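Local coordinates for 43.8 kDa insecticidal crystal protein (Bacillus thuringiensis, PDB 4JP0) that acts with Cry34Ab1 as one half of a binary insecticidal toxin against western corn rootworm, probably targeting the larval midgut epithelium, at residues G248-D260 / I281-Y293. Residues are numbered along the deposited sequence; the frame is centred on the assembly and turned at random.
Sequences GFQINIDSGMKFD and IEYSHETKIMEKY
Residues 281-290 wrap round the end of the hairpin made by strands 249-251 and 257-259, bonding to both arms and the turn between. On one arm Met257 N reaches Glu282 O (2.9 Å) and Met257 O receives Ser284 N; on the other, Met290 N meets a lone pair of Ile251 O. From the type I turn Asn252-Ser255, Ile253 N points to Lys288 O at 2.9 Å. Gly256 suits its place because any CB would collide with Ser284. The short acid of Asp254 leaves the turn with CG anti to the backbone N (chi1 -174°), and its OD2 accepts His285 N at 2.7 Å from above the carboxylate plane. Asn252, buried, gives ND2 to Glu286 O (3.0 Å) and to a water bonding Thr287 O. Ser284 OG accepts Glu286 N in an ST turn, bending the wrapping chain. Apolar groups fill the flanks: Met257, extended beyond CG, passes Ile281 CG2 and brings CE to 3.9 Å from Tyr283 CE2, while Ile253 CD1 packs 3.6 Å from Tyr293 CZ. The loop, leading into strand 292-301, flanks a 3:5 hairpin of the P42 toxin region: a type I turn with G1 bulge, Ser255 taking glycine's usual positive-phi place.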
loop_
_atom_site.group_PDB
_atom_site.type_symbol
_atom_site.label_atom_id
_atom_site.label_comp_id
_atom_site.label_asym_id
_atom_site.label_seq_id
_atom_site.Cartn_x
_atom_site.Cartn_y
_atom_site.Cartn_z
ATOM N N GLY A 248 -3.181 0.971 8.538
ATOM C CA GLY A 248 -4.624 0.755 8.621
ATOM C C GLY A 248 -5.178 -0.368 7.745
ATOM O O GLY A 248 -6.350 -0.359 7.355
ATOM N N PHE A 249 -4.335 -1.334 7.400
ATOM C CA PHE A 249 -4.844 -2.526 6.707
ATOM C C PHE A 249 -4.114 -3.771 7.182
ATOM O O PHE A 249 -3.040 -3.674 7.783
ATOM C CB PHE A 249 -4.932 -2.393 5.168
ATOM C CG PHE A 249 -3.624 -2.426 4.444
ATOM C CD1 PHE A 249 -3.114 -3.622 3.953
ATOM C CD2 PHE A 249 -2.967 -1.246 4.125
ATOM C CE1 PHE A 249 -1.945 -3.649 3.244
ATOM C CE2 PHE A 249 -1.789 -1.261 3.433
ATOM C CZ PHE A 249 -1.272 -2.442 2.972
ATOM N N GLN A 250 -4.738 -4.920 6.936
ATOM C CA GLN A 250 -4.158 -6.223 7.297
ATOM C C GLN A 250 -4.168 -7.164 6.109
ATOM O O GLN A 250 -4.897 -6.940 5.131
ATOM C CB GLN A 250 -4.939 -6.876 8.446
ATOM C CG GLN A 250 -6.386 -7.218 8.109
ATOM C CD GLN A 250 -7.212 -7.589 9.340
ATOM O OE1 GLN A 250 -7.133 -6.916 10.364
ATOM N NE2 GLN A 250 -8.010 -8.654 9.234
ATOM N N ILE A 251 -3.371 -8.231 6.202
ATOM C CA ILE A 251 -3.366 -9.244 5.174
ATOM C C ILE A 251 -4.149 -10.402 5.735
ATOM O O ILE A 251 -3.856 -10.877 6.828
ATOM C CB ILE A 251 -1.972 -9.706 4.816
ATOM C CG1 ILE A 251 -1.083 -8.525 4.380
ATOM C CG2 ILE A 251 -2.087 -10.670 3.674
ATOM C CD1 ILE A 251 -1.666 -7.717 3.276
ATOM N N ASN A 252 -5.166 -10.829 5.002
ATOM C CA ASN A 252 -5.996 -11.958 5.448
ATOM C C ASN A 252 -5.482 -13.299 4.942
ATOM O O ASN A 252 -4.507 -13.365 4.179
ATOM C CB ASN A 252 -7.446 -11.748 5.035
ATOM C CG ASN A 252 -8.167 -10.827 5.965
ATOM O OD1 ASN A 252 -7.584 -10.330 6.933
ATOM N ND2 ASN A 252 -9.452 -10.587 5.690
ATOM N N ILE A 253 -6.151 -14.379 5.346
ATOM C CA ILE A 253 -5.649 -15.729 5.057
ATOM C C ILE A 253 -5.499 -16.032 3.547
ATOM O O ILE A 253 -4.752 -16.927 3.105
ATOM C CB ILE A 253 -6.566 -16.752 5.813
ATOM C CG1 ILE A 253 -5.986 -18.163 5.791
ATOM C CG2 ILE A 253 -7.988 -16.727 5.257
ATOM C CD1 ILE A 253 -6.622 -19.087 6.811
ATOM N N ASP A 254 -6.279 -15.269 2.819
ATOM C CA ASP A 254 -6.437 -15.110 1.392
ATOM C C ASP A 254 -5.163 -14.473 0.762
ATOM O O ASP A 254 -4.950 -14.482 -0.463
ATOM C CB ASP A 254 -7.583 -14.026 1.359
ATOM C CG ASP A 254 -8.118 -13.717 -0.033
ATOM O OD1 ASP A 254 -7.341 -13.271 -0.924
ATOM O OD2 ASP A 254 -9.319 -13.838 -0.324
ATOM N N SER A 255 -4.312 -13.912 1.613
ATOM C CA SER A 255 -3.220 -13.028 1.148
ATOM C C SER A 255 -3.787 -11.750 0.520
ATOM O O SER A 255 -3.053 -10.944 -0.076
ATOM C CB SER A 255 -2.251 -13.708 0.180
ATOM O OG SER A 255 -1.362 -14.565 0.879
ATOM N N GLY A 256 -5.090 -11.543 0.651
ATOM C CA GLY A 256 -5.657 -10.302 0.147
ATOM C C GLY A 256 -5.682 -9.279 1.270
ATOM O O GLY A 256 -5.562 -9.629 2.435
ATOM N N MET A 257 -5.856 -8.016 0.929
ATOM C CA MET A 257 -5.836 -7.005 1.968
ATOM C C MET A 257 -7.250 -6.691 2.465
ATOM O O MET A 257 -8.219 -6.798 1.719
ATOM C CB MET A 257 -5.139 -5.721 1.493
ATOM C CG MET A 257 -5.622 -5.216 0.150
ATOM S SD MET A 257 -4.660 -3.771 -0.411
ATOM C CE MET A 257 -5.688 -3.276 -1.753
ATOM N N LYS A 258 -7.328 -6.283 3.726
ATOM C CA LYS A 258 -8.574 -5.951 4.398
ATOM C C LYS A 258 -8.316 -4.680 5.194
ATOM O O LYS A 258 -7.350 -4.590 5.921
ATOM C CB LYS A 258 -9.005 -7.145 5.281
ATOM C CG LYS A 258 -9.885 -6.842 6.502
ATOM C CD LYS A 258 -11.227 -6.318 6.173
ATOM C CE LYS A 258 -12.146 -6.394 7.426
ATOM N NZ LYS A 258 -11.982 -5.207 8.355
ATOM N N PHE A 259 -9.163 -3.673 5.036
ATOM C CA PHE A 259 -8.907 -2.386 5.687
ATOM C C PHE A 259 -9.501 -2.259 7.086
ATOM O O PHE A 259 -10.649 -2.627 7.317
ATOM C CB PHE A 259 -9.299 -1.221 4.750
ATOM C CG PHE A 259 -8.405 -1.117 3.541
ATOM C CD1 PHE A 259 -8.630 -1.903 2.427
ATOM C CD2 PHE A 259 -7.296 -0.260 3.548
ATOM C CE1 PHE A 259 -7.758 -1.845 1.334
ATOM C CE2 PHE A 259 -6.443 -0.179 2.478
ATOM C CZ PHE A 259 -6.669 -0.979 1.358
ATOM N N ASP A 260 -8.710 -1.758 8.027
ATOM C CA ASP A 260 -9.160 -1.588 9.403
ATOM C C ASP A 260 -9.197 -0.128 9.838
ATOM O O ASP A 260 -8.655 0.736 9.161
ATOM C CB ASP A 260 -8.196 -2.261 10.359
ATOM C CG ASP A 260 -8.109 -3.734 10.165
ATOM O OD1 ASP A 260 -9.122 -4.357 9.782
ATOM O OD2 ASP A 260 -7.065 -4.354 10.427
ATOM N N ILE A 281 -2.150 -6.121 -5.304
ATOM C CA ILE A 281 -2.607 -6.922 -4.185
ATOM C C ILE A 281 -4.123 -6.978 -4.282
ATOM O O ILE A 281 -4.773 -5.955 -4.434
ATOM C CB ILE A 281 -2.214 -6.235 -2.886
ATOM C CG1 ILE A 281 -0.698 -6.293 -2.681
ATOM C CG2 ILE A 281 -2.902 -6.889 -1.711
ATOM C CD1 ILE A 281 -0.251 -5.376 -1.594
ATOM N N GLU A 282 -4.674 -8.181 -4.229
ATOM C CA GLU A 282 -6.109 -8.359 -4.326
ATOM C C GLU A 282 -6.802 -7.964 -3.029
ATOM O O GLU A 282 -6.208 -8.010 -1.954
ATOM C CB GLU A 282 -6.407 -9.837 -4.639
ATOM C CG GLU A 282 -6.015 -10.223 -6.059
ATOM C CD GLU A 282 -6.347 -11.658 -6.424
ATOM O OE1 GLU A 282 -6.717 -12.462 -5.522
ATOM O OE2 GLU A 282 -6.232 -11.981 -7.638
ATOM N N TYR A 283 -8.051 -7.541 -3.147
ATOM C CA TYR A 283 -8.900 -7.376 -1.989
ATOM C C TYR A 283 -9.190 -8.779 -1.476
ATOM O O TYR A 283 -9.397 -9.724 -2.267
ATOM C CB TYR A 283 -10.214 -6.707 -2.378
ATOM C CG TYR A 283 -10.057 -5.288 -2.899
ATOM C CD1 TYR A 283 -10.357 -4.965 -4.209
ATOM C CD2 TYR A 283 -9.626 -4.275 -2.076
ATOM C CE1 TYR A 283 -10.230 -3.655 -4.679
ATOM C CE2 TYR A 283 -9.489 -2.971 -2.547
ATOM C CZ TYR A 283 -9.783 -2.686 -3.842
ATOM O OH TYR A 283 -9.644 -1.414 -4.310
ATOM N N SER A 284 -9.193 -8.927 -0.159
ATOM C CA SER A 284 -9.466 -10.218 0.450
ATOM C C SER A 284 -10.905 -10.640 0.238
ATOM O O SER A 284 -11.791 -9.795 0.112
ATOM C CB SER A 284 -9.161 -10.185 1.941
ATOM O OG SER A 284 -9.548 -11.400 2.562
ATOM N N HIS A 285 -11.123 -11.954 0.204
ATOM C CA HIS A 285 -12.472 -12.516 0.080
ATOM C C HIS A 285 -12.804 -13.291 1.354
ATOM O O HIS A 285 -13.823 -13.987 1.444
ATOM C CB HIS A 285 -12.537 -13.452 -1.129
ATOM C CG HIS A 285 -12.576 -12.743 -2.447
ATOM N ND1 HIS A 285 -11.658 -11.778 -2.805
ATOM C CD2 HIS A 285 -13.415 -12.872 -3.502
ATOM C CE1 HIS A 285 -11.937 -11.333 -4.018
ATOM N NE2 HIS A 285 -12.999 -11.979 -4.464
ATOM N N GLU A 286 -11.926 -13.176 2.338
ATOM C CA GLU A 286 -12.055 -13.867 3.597
ATOM C C GLU A 286 -12.195 -12.886 4.730
ATOM O O GLU A 286 -11.982 -11.682 4.574
ATOM C CB GLU A 286 -10.825 -14.741 3.862
ATOM C CG GLU A 286 -10.492 -15.755 2.776
ATOM C CD GLU A 286 -11.391 -16.994 2.762
ATOM O OE1 GLU A 286 -12.208 -17.226 3.700
ATOM O OE2 GLU A 286 -11.262 -17.762 1.787
ATOM N N THR A 287 -12.541 -13.413 5.894
ATOM C CA THR A 287 -12.690 -12.580 7.057
ATOM C C THR A 287 -11.590 -12.851 8.080
ATOM O O THR A 287 -11.379 -12.060 9.005
ATOM C CB THR A 287 -14.089 -12.781 7.660
ATOM O OG1 THR A 287 -14.304 -11.826 8.701
ATOM C CG2 THR A 287 -14.186 -14.104 8.370
ATOM N N LYS A 288 -10.861 -13.948 7.909
ATOM C CA LYS A 288 -9.814 -14.293 8.872
ATOM C C LYS A 288 -8.467 -13.632 8.552
ATOM O O LYS A 288 -7.988 -13.761 7.450
ATOM C CB LYS A 288 -9.624 -15.813 8.943
ATOM C CG LYS A 288 -8.671 -16.262 10.034
ATOM C CD LYS A 288 -8.628 -17.786 10.137
ATOM C CE LYS A 288 -7.915 -18.267 11.422
ATOM N NZ LYS A 288 -6.428 -18.023 11.450
ATOM N N ILE A 289 -7.880 -12.944 9.532
ATOM C CA ILE A 289 -6.565 -12.338 9.409
ATOM C C ILE A 289 -5.512 -13.413 9.266
ATOM O O ILE A 289 -5.639 -14.460 9.868
ATOM C CB ILE A 289 -6.256 -11.491 10.661
ATOM C CG1 ILE A 289 -4.987 -10.662 10.455
ATOM C CG2 ILE A 289 -6.086 -12.369 11.877
ATOM C CD1 ILE A 289 -4.820 -9.507 11.447
ATOM N N MET A 290 -4.461 -13.171 8.483
ATOM C CA MET A 290 -3.434 -14.209 8.365
ATOM C C MET A 290 -2.653 -14.406 9.655
ATOM O O MET A 290 -2.124 -13.449 10.239
ATOM C CB MET A 290 -2.426 -13.910 7.263
ATOM C CG MET A 290 -1.443 -15.073 7.093
ATOM S SD MET A 290 -0.160 -14.617 5.980
ATOM C CE MET A 290 -1.088 -14.511 4.439
ATOM N N GLU A 291 -2.545 -15.643 10.105
ATOM C CA GLU A 291 -1.676 -15.939 11.216
ATOM C C GLU A 291 -0.598 -16.940 10.802
ATOM O O GLU A 291 -0.114 -16.879 9.724
ATOM C CB GLU A 291 -2.438 -16.423 12.431
ATOM C CG GLU A 291 -3.871 -16.033 12.455
ATOM C CD GLU A 291 -4.586 -16.442 13.709
ATOM O OE1 GLU A 291 -4.051 -17.236 14.519
ATOM O OE2 GLU A 291 -5.691 -15.930 13.877
ATOM N N LYS A 292 -0.247 -17.838 11.695
ATOM C CA LYS A 292 0.723 -18.892 11.431
ATOM C C LYS A 292 -0.040 -20.227 11.293
ATOM O O LYS A 292 -0.800 -20.599 12.189
ATOM C CB LYS A 292 1.732 -18.952 12.588
ATOM C CG LYS A 292 2.801 -20.016 12.476
ATOM C CD LYS A 292 3.889 -19.814 13.539
ATOM C CE LYS A 292 5.009 -20.853 13.420
ATOM N NZ LYS A 292 6.383 -20.307 13.750
ATOM N N TYR A 293 0.162 -20.942 10.182
ATOM C CA TYR A 293 -0.544 -22.213 9.935
ATOM C C TYR A 293 0.342 -23.405 9.602
ATOM O O TYR A 293 1.536 -23.254 9.364
ATOM C CB TYR A 293 -1.551 -22.052 8.796
ATOM C CG TYR A 293 -2.435 -20.856 8.966
ATOM C CD1 TYR A 293 -2.220 -19.703 8.214
ATOM C CD2 TYR A 293 -3.475 -20.863 9.901
ATOM C CE1 TYR A 293 -3.017 -18.596 8.377
ATOM C CE2 TYR A 293 -4.269 -19.762 10.078
ATOM C CZ TYR A 293 -4.038 -18.629 9.309
ATOM O OH TYR A 293 -4.824 -17.528 9.465
HETATM O O HOH W 1 -11.496 -9.482 7.821
HETATM O O HOH W 2 -2.828 -10.085 -3.348
#